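Long-range contacts in NIF3-related protein (Bacillus cereus, PDB 2GX8), which is of unknown function but binds a pair of zinc ions at a site conserved in the NIF3 family and carries an additional, probably regulatory, domain: residues T201-P206 with L220-E225; V164-P169 with E251-D256; E143-Q148 with K289-V294; G273-E278 with R308-L313; N30-I35 with A59-V64. All blocks are in the same frame, centred on the assembly; numbering follows the deposited sequence.

Contact 1 of 5, residues T201-P206 with L220-E225; sequences TGTFVP and LERVEE
Glu221 lays its CB over one face of the Phe204 ring, 3.7 Å from the ring centroid and 17° off the normal, a CH-pi contact displaced toward the rim. Phe204 CG stands between its own backbone N and carbonyl carbon (chi1 62°), which brings the ring back over the neighbouring strand; Val223 CG2 then meets the ring edge in its plane, 3.9 Å from Phe204 CE2. The face bearing Thr201, Thr203 and Arg222 is built differently. Arg222 runs its aliphatic part past Thr201, with Arg222 CG 3.6 Å from Thr201 CG2, and the bend at chi3 (-65°) sets Arg222 NH2 beside Thr203 CG2.

Behind these side chains, strands 194-206 and 221-233 pair as a beta-hairpin with a long connection. Gly202 with Val223 and Phe204 with Glu221 are hydrogen-bonded pairs, alternating with the non-hydrogen-bonded pairs Thr201 with Glu224 and Thr203 with Arg222. The bonds differ in quality: Glu221 N to Phe204 O is 2.7 Å and nearly along the C=O axis, whereas Phe204 N reaches Glu221 O at 3.2 Å from well above the carbonyl plane. At the loop end, Val205 CG2 packs on Leu220 CD1 at 3.8 Å, the two side chains nearly at right angles.

The other edge of strand 194-206 pairs antiparallel with a strand of a second subunit, carrying the sheet across the interface. The backbone of 201-206 therefore serves both strands, while the Arg222 guanidinium and Thr203 OG1 find polar partners in that subunit: Glu174, by a salt bridge, and Thr195 and His193.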
# COMPACT_ATOMS: atom_id res chain seq x y z
N THR C 201 24.79 -8.26 50.51
CA THR C 201 26.07 -8.85 50.20
C THR C 201 26.14 -9.24 48.74
O THR C 201 25.21 -9.85 48.22
CB THR C 201 26.28 -10.12 51.09
OG1 THR C 201 26.76 -9.71 52.39
CG2 THR C 201 27.31 -11.02 50.49
N GLY C 202 27.24 -8.88 48.08
CA GLY C 202 27.48 -9.26 46.69
C GLY C 202 28.58 -10.30 46.62
O GLY C 202 29.53 -10.27 47.42
N THR C 203 28.46 -11.25 45.70
CA THR C 203 29.50 -12.26 45.56
C THR C 203 30.11 -12.14 44.17
O THR C 203 29.50 -11.58 43.29
CB THR C 203 28.97 -13.73 45.80
OG1 THR C 203 27.93 -14.03 44.86
CG2 THR C 203 28.45 -13.93 47.23
N PHE C 204 31.34 -12.60 43.99
CA PHE C 204 31.95 -12.57 42.67
C PHE C 204 33.14 -13.51 42.65
O PHE C 204 33.70 -13.83 43.70
CB PHE C 204 32.32 -11.14 42.23
CG PHE C 204 33.33 -10.44 43.12
CD1 PHE C 204 34.69 -10.45 42.81
CD2 PHE C 204 32.92 -9.72 44.24
CE1 PHE C 204 35.62 -9.78 43.60
CE2 PHE C 204 33.84 -9.07 45.05
CZ PHE C 204 35.20 -9.09 44.73
N VAL C 205 33.48 -14.02 41.48
CA VAL C 205 34.65 -14.88 41.29
C VAL C 205 35.46 -14.26 40.14
O VAL C 205 35.15 -14.50 38.97
CB VAL C 205 34.26 -16.34 40.94
CG1 VAL C 205 35.45 -17.17 40.53
CG2 VAL C 205 33.57 -17.01 42.10
N PRO C 206 36.50 -13.46 40.47
CA PRO C 206 37.35 -12.79 39.47
C PRO C 206 37.94 -13.80 38.51
O PRO C 206 38.31 -14.90 38.93
CB PRO C 206 38.45 -12.14 40.31
CG PRO C 206 38.42 -12.85 41.62
CD PRO C 206 36.96 -13.17 41.83
N LEU C 220 36.03 -17.56 45.16
CA LEU C 220 34.77 -16.85 45.50
C LEU C 220 34.93 -15.77 46.54
O LEU C 220 35.23 -16.07 47.70
CB LEU C 220 33.65 -17.80 45.97
CG LEU C 220 32.32 -17.12 46.37
CD1 LEU C 220 31.38 -16.88 45.20
CD2 LEU C 220 31.61 -17.95 47.38
N GLU C 221 34.72 -14.51 46.15
CA GLU C 221 34.83 -13.39 47.06
C GLU C 221 33.45 -12.97 47.51
O GLU C 221 32.46 -13.32 46.90
CB GLU C 221 35.52 -12.23 46.38
CG GLU C 221 36.72 -12.59 45.52
CD GLU C 221 37.91 -13.16 46.26
OE1 GLU C 221 37.82 -13.39 47.49
OE2 GLU C 221 38.96 -13.39 45.60
N ARG C 222 33.40 -12.17 48.57
CA ARG C 222 32.12 -11.71 49.14
C ARG C 222 32.30 -10.32 49.74
O ARG C 222 33.25 -10.08 50.50
CB ARG C 222 31.66 -12.71 50.19
CG ARG C 222 30.60 -12.24 51.18
CD ARG C 222 30.03 -13.42 52.02
NE ARG C 222 29.30 -14.40 51.21
CZ ARG C 222 29.82 -15.54 50.73
NH1 ARG C 222 31.09 -15.86 50.96
NH2 ARG C 222 29.06 -16.35 50.01
N VAL C 223 31.39 -9.40 49.40
CA VAL C 223 31.53 -8.02 49.86
C VAL C 223 30.22 -7.41 50.31
O VAL C 223 29.23 -7.55 49.61
CB VAL C 223 32.13 -7.17 48.70
CG1 VAL C 223 31.87 -5.69 48.87
CG2 VAL C 223 33.62 -7.41 48.56
N GLU C 224 30.18 -6.77 51.49
CA GLU C 224 28.97 -6.05 51.93
C GLU C 224 28.82 -4.84 51.00
O GLU C 224 29.79 -4.17 50.68
CB GLU C 224 29.06 -5.63 53.40
CG GLU C 224 29.13 -6.80 54.40
CD GLU C 224 29.62 -6.35 55.80
OE1 GLU C 224 30.13 -5.21 55.94
OE2 GLU C 224 29.52 -7.16 56.77
N GLU C 225 27.60 -4.56 50.57
CA GLU C 225 27.34 -3.52 49.59
C GLU C 225 25.99 -2.87 49.77
O GLU C 225 25.12 -3.39 50.46
CB GLU C 225 27.29 -4.14 48.19
CG GLU C 225 28.59 -4.35 47.49
CD GLU C 225 28.37 -4.81 46.06
OE1 GLU C 225 27.63 -5.79 45.87
OE2 GLU C 225 28.95 -4.22 45.13

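Contact 2 of 5, residues V164-P169 with E251-D256; sequences VVVFVP and EEVAYD
The ring of Phe167 meets the segment 251-256 with its edge: Ala254 O and Asp256 OD2 both lie near the ring plane, 3.3 Å from Phe167 CD1 and 3.7 Å from Phe167 CE1 respectively. The carboxylate of Asp256 is turned 73° against the ring, and the Phe167 ring also meets Phe196 of a second subunit. This is the start of an antiparallel pairing between strands 150-168 and 255-260 in the large mixed sheet. Val165 and Asp256 form a hydrogen-bonded pair, with Val165 N to Asp256 O at 3.0 Å and the return bond in the carbonyl plane of Val165. Val166 and Tyr255 follow as a non-hydrogen-bonded pair. Beyond them the strands diverge, and Phe167 N to Ala254 O is a weak bond of 3.4 Å.

On the face of Val166 and Tyr255, Val166 CG2 is anti to its backbone N and touches Tyr255 CB at 3.9 Å and Val253 CG1 at 4.0 Å; Met244 of helix 237-247 packs against Val166 and Tyr255 there. Asp256 carries its charge to Lys163 of the second subunit in a salt bridge. Where the backbones have separated, a water donates to Phe167 O at 2.7 Å and accepts only weakly from Ala254 N.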
# COMPACT_ATOMS: atom_id res chain seq x y z
N VAL C 164 16.90 2.50 37.72
CA VAL C 164 18.32 2.21 37.72
C VAL C 164 18.65 1.67 39.10
O VAL C 164 18.36 2.31 40.11
CB VAL C 164 19.17 3.45 37.50
CG1 VAL C 164 20.67 3.09 37.54
CG2 VAL C 164 18.82 4.10 36.21
N VAL C 165 19.27 0.49 39.13
CA VAL C 165 19.71 -0.10 40.39
C VAL C 165 21.23 -0.15 40.27
O VAL C 165 21.76 -0.71 39.31
CB VAL C 165 19.14 -1.51 40.57
CG1 VAL C 165 19.70 -2.17 41.84
CG2 VAL C 165 17.62 -1.45 40.62
N VAL C 166 21.95 0.45 41.21
CA VAL C 166 23.42 0.42 41.18
C VAL C 166 23.95 -0.15 42.52
O VAL C 166 23.31 -0.01 43.58
CB VAL C 166 23.99 1.82 40.80
CG1 VAL C 166 23.71 2.86 41.91
CG2 VAL C 166 25.51 1.76 40.44
N PHE C 167 25.08 -0.84 42.48
CA PHE C 167 25.67 -1.47 43.68
C PHE C 167 26.95 -0.74 44.01
O PHE C 167 27.83 -0.64 43.17
CB PHE C 167 25.90 -2.97 43.41
CG PHE C 167 24.64 -3.68 42.99
CD1 PHE C 167 24.26 -3.70 41.65
CD2 PHE C 167 23.81 -4.24 43.92
CE1 PHE C 167 23.06 -4.33 41.25
CE2 PHE C 167 22.64 -4.86 43.54
CZ PHE C 167 22.26 -4.89 42.21
N VAL C 168 27.04 -0.21 45.24
CA VAL C 168 28.15 0.66 45.62
C VAL C 168 28.63 0.35 47.04
O VAL C 168 27.81 0.08 47.91
CB VAL C 168 27.69 2.17 45.67
CG1 VAL C 168 28.89 3.11 45.71
CG2 VAL C 168 26.83 2.56 44.49
N PRO C 169 29.95 0.38 47.28
CA PRO C 169 30.38 0.24 48.66
C PRO C 169 29.85 1.42 49.52
O PRO C 169 29.71 2.54 49.02
CB PRO C 169 31.91 0.31 48.55
CG PRO C 169 32.16 1.04 47.27
CD PRO C 169 31.10 0.49 46.37
N GLU C 251 35.91 0.99 38.43
CA GLU C 251 36.13 1.22 37.01
C GLU C 251 35.12 0.38 36.25
O GLU C 251 34.44 0.87 35.35
CB GLU C 251 37.61 0.97 36.66
CG GLU C 251 38.49 2.14 37.15
CD GLU C 251 39.99 1.89 37.10
OE1 GLU C 251 40.48 0.95 37.77
OE2 GLU C 251 40.68 2.68 36.42
N GLU C 252 35.00 -0.89 36.65
CA GLU C 252 33.96 -1.76 36.10
C GLU C 252 32.75 -1.71 37.07
O GLU C 252 32.79 -2.27 38.18
CB GLU C 252 34.50 -3.19 35.83
CG GLU C 252 35.25 -3.93 36.99
CD GLU C 252 36.74 -3.57 37.17
OE1 GLU C 252 37.22 -2.55 36.61
OE2 GLU C 252 37.43 -4.34 37.88
N VAL C 253 31.68 -1.02 36.66
CA VAL C 253 30.50 -0.82 37.51
C VAL C 253 29.28 -1.69 37.16
O VAL C 253 28.87 -1.75 35.99
CB VAL C 253 30.06 0.67 37.49
CG1 VAL C 253 28.87 0.93 38.41
CG2 VAL C 253 31.21 1.58 37.87
N ALA C 254 28.70 -2.33 38.17
CA ALA C 254 27.51 -3.17 37.97
C ALA C 254 26.24 -2.42 38.32
O ALA C 254 26.03 -2.00 39.45
CB ALA C 254 27.59 -4.44 38.80
N TYR C 255 25.40 -2.26 37.30
CA TYR C 255 24.15 -1.59 37.45
C TYR C 255 23.20 -2.24 36.47
O TYR C 255 23.62 -2.82 35.46
CB TYR C 255 24.28 -0.07 37.19
CG TYR C 255 24.65 0.30 35.76
CD1 TYR C 255 25.98 0.32 35.34
CD2 TYR C 255 23.67 0.65 34.83
CE1 TYR C 255 26.32 0.66 34.03
CE2 TYR C 255 24.00 0.98 33.52
CZ TYR C 255 25.32 0.98 33.13
OH TYR C 255 25.66 1.32 31.84
N ASP C 256 21.92 -2.12 36.78
CA ASP C 256 20.85 -2.70 35.99
C ASP C 256 19.91 -1.60 35.63
O ASP C 256 19.78 -0.64 36.37
CB ASP C 256 20.09 -3.73 36.84
CG ASP C 256 20.98 -4.88 37.33
OD1 ASP C 256 21.86 -5.34 36.57
OD2 ASP C 256 20.79 -5.34 38.47
O HOH W 1 29.51 -2.05 41.56

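Contact 3 of 5, residues E143-Q148 with K289-V294; sequences EALGLQ and KQSLDV
Leu145 and Leu292 slant across each other, Leu145 CD2 lying 4.0 Å from Leu292 CG. Both have CG anti to the carbonyl carbon (chi1 -68° and -58°), a setting that turns their branched ends toward each other where the two helices end. Leu292 also reaches Ala144, whose CB is directed toward the partner segment and lies 3.8 Å from Leu292 CD2. The two residues of segment 143-148 thus meet Leu292 through methyl groups alone.

Ser291 lies alongside this apolar patch and points toward the other helix. Ser291 OG is 2.6 Å from Ala144 O and 3.6 Å from Leu145 CD2, the former being the closest approach between the segments. The nearest CA pair, Leu145 CA and Ser291 CA, is 5.8 Å apart.

Both helices finish here. Gly146 has positive phi (78°), and Gly146 N bonds to Glu143 O at 2.8 Å; Asp293 likewise leaves its helix with positive phi. Leu292 also packs on Pro355 and Val359, in the loop region that supplies the zinc ligands His357 and Glu360, although the Leu292 side chain is itself about 13 Å from a bound zinc ion. The arrangement is a junction of two helix C-termini, helix 137-145 ending in a Schellman motif against the last turn of helix 281-292.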
# COMPACT_ATOMS: atom_id res chain seq x y z
N GLU C 143 -2.65 30.52 29.26
CA GLU C 143 -2.35 31.66 30.13
C GLU C 143 -3.03 32.88 29.58
O GLU C 143 -3.71 33.58 30.30
CB GLU C 143 -0.86 32.00 30.14
CG GLU C 143 0.10 30.92 30.66
CD GLU C 143 1.60 31.26 30.34
OE1 GLU C 143 1.95 32.47 30.25
OE2 GLU C 143 2.43 30.29 30.20
N ALA C 144 -2.84 33.13 28.29
CA ALA C 144 -3.39 34.30 27.61
C ALA C 144 -4.90 34.42 27.82
O ALA C 144 -5.43 35.51 28.00
CB ALA C 144 -3.06 34.24 26.12
N LEU C 145 -5.57 33.26 27.81
CA LEU C 145 -7.00 33.17 28.05
C LEU C 145 -7.42 33.22 29.54
O LEU C 145 -8.59 33.37 29.84
CB LEU C 145 -7.54 31.88 27.43
CG LEU C 145 -7.55 31.79 25.90
CD1 LEU C 145 -8.04 30.41 25.52
CD2 LEU C 145 -8.37 32.91 25.23
N GLY C 146 -6.47 33.09 30.46
CA GLY C 146 -6.78 33.08 31.88
C GLY C 146 -7.34 31.73 32.36
O GLY C 146 -8.12 31.68 33.31
N LEU C 147 -6.96 30.65 31.70
CA LEU C 147 -7.44 29.33 32.10
C LEU C 147 -6.65 28.79 33.29
O LEU C 147 -5.41 28.91 33.35
CB LEU C 147 -7.37 28.33 30.94
CG LEU C 147 -8.13 28.52 29.63
CD1 LEU C 147 -8.19 27.18 28.96
CD2 LEU C 147 -9.55 29.03 29.83
N GLN C 148 -7.38 28.17 34.22
CA GLN C 148 -6.83 27.57 35.43
C GLN C 148 -6.98 26.05 35.47
O GLN C 148 -7.81 25.47 34.76
CB GLN C 148 -7.51 28.19 36.62
CG GLN C 148 -7.23 29.65 36.67
CD GLN C 148 -8.32 30.40 37.35
OE1 GLN C 148 -8.92 29.93 38.32
NE2 GLN C 148 -8.60 31.60 36.84
N LYS C 289 -11.00 37.34 21.54
CA LYS C 289 -10.48 38.37 20.61
C LYS C 289 -9.54 39.35 21.27
O LYS C 289 -8.49 39.67 20.73
CB LYS C 289 -11.62 39.13 19.90
CG LYS C 289 -12.54 38.23 19.09
CD LYS C 289 -13.27 38.93 17.95
CE LYS C 289 -14.29 39.92 18.43
NZ LYS C 289 -14.86 40.69 17.29
N GLN C 290 -9.92 39.83 22.44
CA GLN C 290 -9.13 40.79 23.19
C GLN C 290 -7.89 40.10 23.71
O GLN C 290 -6.77 40.61 23.59
CB GLN C 290 -10.00 41.38 24.33
CG GLN C 290 -9.28 42.22 25.39
CD GLN C 290 -8.68 41.39 26.54
OE1 GLN C 290 -7.67 41.77 27.14
NE2 GLN C 290 -9.30 40.24 26.85
N SER C 291 -8.13 38.91 24.23
CA SER C 291 -7.18 38.07 24.89
C SER C 291 -6.08 37.57 23.95
O SER C 291 -4.90 37.56 24.31
CB SER C 291 -8.00 36.92 25.45
OG SER C 291 -7.33 36.16 26.39
N LEU C 292 -6.49 37.17 22.75
CA LEU C 292 -5.57 36.67 21.72
C LEU C 292 -5.23 37.67 20.62
O LEU C 292 -4.55 37.30 19.67
CB LEU C 292 -6.08 35.38 21.10
CG LEU C 292 -6.33 34.21 22.06
CD1 LEU C 292 -6.67 32.95 21.25
CD2 LEU C 292 -5.14 33.96 22.95
N ASP C 293 -5.70 38.92 20.75
CA ASP C 293 -5.39 40.03 19.85
C ASP C 293 -5.79 39.79 18.40
O ASP C 293 -4.97 39.88 17.49
CB ASP C 293 -3.89 40.41 19.95
CG ASP C 293 -3.54 41.73 19.23
OD1 ASP C 293 -4.45 42.53 18.89
OD2 ASP C 293 -2.33 41.99 19.02
N VAL C 294 -7.07 39.47 18.19
CA VAL C 294 -7.58 39.30 16.84
C VAL C 294 -8.79 40.20 16.59
O VAL C 294 -9.57 40.51 17.51
CB VAL C 294 -7.86 37.83 16.47
CG1 VAL C 294 -6.55 37.04 16.41
CG2 VAL C 294 -8.83 37.20 17.40

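Contact 4 of 5, residues G273-E278 with R308-L313; sequences GYLQEE and RKVAVL
Lys309 crosses the Tyr274 ring obliquely, touching it from CB to NZ. Lys309 CB lies 3.3 Å from Tyr274 CE2 and is equally near Gly273 O. A chi1 of 80° places Lys309 CG 4.1 Å from Tyr274 CE2, and Lys309 CD is 3.7 Å from that same CE2. After a bend at chi3 (-64°), Lys309 CE passes close to Tyr274 CZ and OH. Lys309 NZ finally donates to Tyr274 OH at 3.1 Å and also bonds to Lys327 O, so two oxygens hold the ammonium group.

Tyr274 and Lys309 are the non-hydrogen-bonded pair of an antiparallel ladder between strands 270-280 and 306-313; the latter runs parallel to 331-335 on its other side. Gly273 and Val310 are the adjoining hydrogen-bonded pair, and Leu275 N continues the ladder to Arg308 O with an N-H...O angle of 170°.

On the face that carries Val310, Leu275 CG comes to within 3.7 Å of Val310 CG2, and both residues touch Phe284 of helix 281-292. The chain turns a corner at Gln276 and Glu277. There the guanidinium of Arg308 presents its edge to Gln276 O, which Arg308 NH1 reaches in a weak bond of 3.1 Å, while Leu275 O lies over one of its faces.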
# COMPACT_ATOMS: atom_id res chain seq x y z
N GLY C 273 -8.88 23.56 30.54
CA GLY C 273 -8.92 24.17 31.86
C GLY C 273 -10.24 24.90 32.09
O GLY C 273 -11.19 24.73 31.32
N TYR C 274 -10.26 25.75 33.11
CA TYR C 274 -11.48 26.47 33.52
C TYR C 274 -11.36 27.98 33.57
O TYR C 274 -10.39 28.51 34.11
CB TYR C 274 -11.91 25.98 34.91
CG TYR C 274 -12.28 24.52 34.96
CD1 TYR C 274 -11.34 23.54 35.29
CD2 TYR C 274 -13.59 24.12 34.65
CE1 TYR C 274 -11.70 22.19 35.31
CE2 TYR C 274 -13.96 22.78 34.67
CZ TYR C 274 -13.02 21.81 35.00
OH TYR C 274 -13.43 20.49 35.02
N LEU C 275 -12.36 28.68 33.03
CA LEU C 275 -12.38 30.13 33.15
C LEU C 275 -12.52 30.51 34.63
O LEU C 275 -12.92 29.68 35.45
CB LEU C 275 -13.50 30.76 32.32
CG LEU C 275 -13.46 30.69 30.79
CD1 LEU C 275 -14.73 31.22 30.18
CD2 LEU C 275 -12.25 31.42 30.20
N GLN C 276 -12.18 31.75 34.97
CA GLN C 276 -12.32 32.26 36.34
C GLN C 276 -13.82 32.44 36.72
O GLN C 276 -14.22 32.23 37.88
CB GLN C 276 -11.55 33.59 36.48
CG GLN C 276 -11.62 34.31 37.87
CD GLN C 276 -10.79 33.64 38.97
OE1 GLN C 276 -10.15 32.60 38.77
NE2 GLN C 276 -10.80 34.25 40.15
N GLU C 277 -14.62 32.84 35.74
CA GLU C 277 -16.07 32.99 35.91
C GLU C 277 -16.81 32.52 34.66
O GLU C 277 -16.26 32.59 33.56
CB GLU C 277 -16.47 34.42 36.28
CG GLU C 277 -16.38 34.76 37.78
CD GLU C 277 -16.95 36.14 38.14
OE1 GLU C 277 -17.08 37.00 37.24
OE2 GLU C 277 -17.26 36.37 39.34
N GLU C 278 -18.04 32.04 34.86
CA GLU C 278 -18.92 31.57 33.77
C GLU C 278 -19.31 32.75 32.89
O GLU C 278 -19.49 33.87 33.38
CB GLU C 278 -20.18 30.90 34.35
CG GLU C 278 -21.03 30.08 33.36
CD GLU C 278 -22.40 29.68 33.93
OE1 GLU C 278 -23.19 30.59 34.30
OE2 GLU C 278 -22.72 28.45 34.00
N ARG C 308 -17.94 27.27 30.74
CA ARG C 308 -17.09 27.29 31.92
C ARG C 308 -15.74 26.61 31.65
O ARG C 308 -14.69 27.20 31.90
CB ARG C 308 -17.82 26.66 33.11
CG ARG C 308 -16.94 26.44 34.34
CD ARG C 308 -16.64 27.71 35.13
NE ARG C 308 -16.17 27.36 36.48
CZ ARG C 308 -15.65 28.21 37.35
NH1 ARG C 308 -15.52 29.50 37.03
NH2 ARG C 308 -15.25 27.78 38.54
N LYS C 309 -15.75 25.36 31.16
CA LYS C 309 -14.45 24.79 30.82
C LYS C 309 -14.17 24.89 29.35
O LYS C 309 -15.02 24.60 28.51
CB LYS C 309 -14.17 23.40 31.39
CG LYS C 309 -14.77 22.23 30.70
CD LYS C 309 -14.46 20.93 31.48
CE LYS C 309 -12.99 20.59 31.55
NZ LYS C 309 -12.78 19.29 32.28
N VAL C 310 -12.93 25.29 29.06
CA VAL C 310 -12.46 25.60 27.74
C VAL C 310 -11.29 24.73 27.31
O VAL C 310 -10.35 24.51 28.08
CB VAL C 310 -11.93 27.06 27.75
CG1 VAL C 310 -11.36 27.47 26.39
CG2 VAL C 310 -13.01 28.04 28.21
N ALA C 311 -11.34 24.26 26.07
CA ALA C 311 -10.25 23.51 25.46
C ALA C 311 -9.59 24.43 24.44
O ALA C 311 -10.26 25.18 23.75
CB ALA C 311 -10.78 22.23 24.78
N VAL C 312 -8.27 24.45 24.38
CA VAL C 312 -7.59 25.24 23.31
C VAL C 312 -6.49 24.44 22.65
O VAL C 312 -5.81 23.69 23.31
CB VAL C 312 -7.06 26.63 23.80
CG1 VAL C 312 -6.30 26.51 25.11
CG2 VAL C 312 -6.23 27.31 22.72
N LEU C 313 -6.34 24.58 21.35
CA LEU C 313 -5.28 23.89 20.66
C LEU C 313 -4.86 24.82 19.51
O LEU C 313 -5.61 25.01 18.55
CB LEU C 313 -5.77 22.53 20.17
CG LEU C 313 -4.74 21.54 19.61
CD1 LEU C 313 -5.34 20.17 19.62
CD2 LEU C 313 -4.28 21.87 18.23

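Contact 5 of 5, residues N30-I35 with A59-V64; sequences NGHEII and ALNKPV
Polar contacts first join Gly31 and His32, at the N terminus of helix 31-38, to an inverse gamma turn centred on Asn61. Asn30 is the N-cap: Asn30 OD1 accepts from Glu33 N at 3.0 Å with an almost straight C=O...N angle, a chi1 of 70° placing the amide within reach of that N-H. The loop 59-64 supplies further acceptors to this end of the helix. Leu60 O receives weak bonds from Gly31 N and His32 N, the His32 N to Leu60 O distance being 3.3 Å, and Lys62 O takes another weak one from Gly31 N. Asn30 CA adds a CA-H...O contact of 3.1 Å to Lys62 O. Gly31 is closely fitted here, Gly31 N also lying 3.4 Å from Val64 CG2.

One aromatic contact is made by the exposed His32. Leu60 CB sits over a face of its imidazole, 3.8 Å from the His32 ring centroid and 19° off the normal, a CH-pi contact; Asn61 lies beside the ring, its amide plane turned 72° from it.

Apolar contacts close the inner side. Ile35 CG1 packs at about a right angle on Leu60 CD1, 3.8 Å away, and Ile35 also touches Tyr124 of strand 122-125. Ile34 CD1 meets Val64 CG1 at 3.6 Å, while Val64 also lies on Val88 of strand 88-91, so the helix and loop are seated against the five-stranded sheet. Lys62 NZ bonds to Asn87 O, just before that strand, and within the loop donates to Ala59 O at 3.1 Å.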
# COMPACT_ATOMS: atom_id res chain seq x y z
N ASN C 30 28.18 29.58 18.62
CA ASN C 30 27.87 29.19 17.27
C ASN C 30 26.41 28.73 17.24
O ASN C 30 25.77 28.65 18.28
CB ASN C 30 28.88 28.17 16.72
CG ASN C 30 28.76 26.81 17.36
OD1 ASN C 30 27.74 26.45 17.93
ND2 ASN C 30 29.81 26.02 17.22
N GLY C 31 25.88 28.46 16.06
CA GLY C 31 24.49 28.02 15.95
C GLY C 31 24.17 26.77 16.74
O GLY C 31 23.10 26.69 17.38
N HIS C 32 25.10 25.81 16.75
CA HIS C 32 24.91 24.51 17.41
C HIS C 32 24.63 24.61 18.89
O HIS C 32 23.82 23.86 19.42
CB HIS C 32 26.12 23.61 17.24
CG HIS C 32 26.34 23.13 15.84
ND1 HIS C 32 25.37 22.45 15.14
CD2 HIS C 32 27.44 23.16 15.06
CE1 HIS C 32 25.86 22.13 13.95
NE2 HIS C 32 27.11 22.53 13.88
N GLU C 33 25.33 25.53 19.54
CA GLU C 33 25.21 25.78 20.96
C GLU C 33 23.84 26.34 21.26
O GLU C 33 23.15 25.83 22.14
CB GLU C 33 26.27 26.77 21.39
CG GLU C 33 27.67 26.26 21.09
CD GLU C 33 28.76 27.18 21.63
OE1 GLU C 33 28.49 27.92 22.64
OE2 GLU C 33 29.89 27.15 21.05
N ILE C 34 23.46 27.37 20.53
CA ILE C 34 22.13 27.98 20.69
C ILE C 34 21.04 26.93 20.51
O ILE C 34 20.19 26.76 21.37
CB ILE C 34 21.96 29.13 19.70
CG1 ILE C 34 23.01 30.19 20.04
CG2 ILE C 34 20.53 29.70 19.75
CD1 ILE C 34 23.08 31.34 19.11
N ILE C 35 21.10 26.23 19.39
CA ILE C 35 20.16 25.17 19.07
C ILE C 35 20.14 24.10 20.15
O ILE C 35 19.08 23.64 20.55
CB ILE C 35 20.47 24.60 17.66
CG1 ILE C 35 20.09 25.64 16.62
CG2 ILE C 35 19.77 23.29 17.40
CD1 ILE C 35 18.71 26.20 16.83
N ALA C 59 23.73 26.19 7.76
CA ALA C 59 24.69 25.54 8.67
C ALA C 59 24.68 26.26 10.02
O ALA C 59 24.37 27.45 10.09
CB ALA C 59 26.06 25.61 8.10
N LEU C 60 25.02 25.56 11.09
CA LEU C 60 25.03 26.19 12.42
C LEU C 60 26.44 26.38 12.98
O LEU C 60 26.61 26.98 14.04
CB LEU C 60 24.19 25.37 13.41
CG LEU C 60 22.73 25.19 13.06
CD1 LEU C 60 22.18 24.02 13.83
CD2 LEU C 60 21.92 26.48 13.29
N ASN C 61 27.45 25.87 12.28
CA ASN C 61 28.83 25.98 12.77
C ASN C 61 29.49 27.31 12.41
O ASN C 61 30.56 27.34 11.72
CB ASN C 61 29.67 24.79 12.28
CG ASN C 61 29.53 24.53 10.78
OD1 ASN C 61 28.86 25.27 10.06
ND2 ASN C 61 30.18 23.47 10.31
N LYS C 62 28.86 28.43 12.93
CA LYS C 62 29.31 29.77 12.58
C LYS C 62 28.90 30.71 13.72
O LYS C 62 27.93 30.42 14.39
CB LYS C 62 28.63 30.16 11.25
CG LYS C 62 27.07 30.25 11.31
CD LYS C 62 26.39 30.23 9.93
CE LYS C 62 24.93 30.80 9.96
NZ LYS C 62 24.09 30.35 11.11
N PRO C 63 29.65 31.80 13.98
CA PRO C 63 29.28 32.75 15.06
C PRO C 63 27.90 33.38 14.88
O PRO C 63 27.59 33.90 13.81
CB PRO C 63 30.37 33.83 14.95
CG PRO C 63 31.52 33.12 14.36
CD PRO C 63 30.93 32.17 13.34
N VAL C 64 27.07 33.33 15.93
CA VAL C 64 25.69 33.86 15.89
C VAL C 64 25.48 34.97 16.94
O VAL C 64 25.37 34.68 18.13
CB VAL C 64 24.65 32.72 16.11
CG1 VAL C 64 23.22 33.26 16.04
CG2 VAL C 64 24.84 31.60 15.11

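From the N terminus, contact 5 closes first, joining helix 31-38 to the loop before strand 66-70, and is complete before any other contact opens. Contact 3 opens at 143-148 and closes at 289-294, tying helix 137-145 to helix 281-292. Inside its loop lies contact 2, which in turn encloses contact 1; both join strands at the far end of the large sheet, touch through Glu225 and Phe167, and adjoin the second subunit. Contact 4 opens at 273-278, before contact 3 closes, and closes at 308-313, pairing strands 270-280 and 306-313. Contacts 3 and 4 therefore cross, and they meet through Gln148 with Gln276. Contacts 1 and 3 have centres about 63 Å apart, yet strand 150-168 connects the two regions.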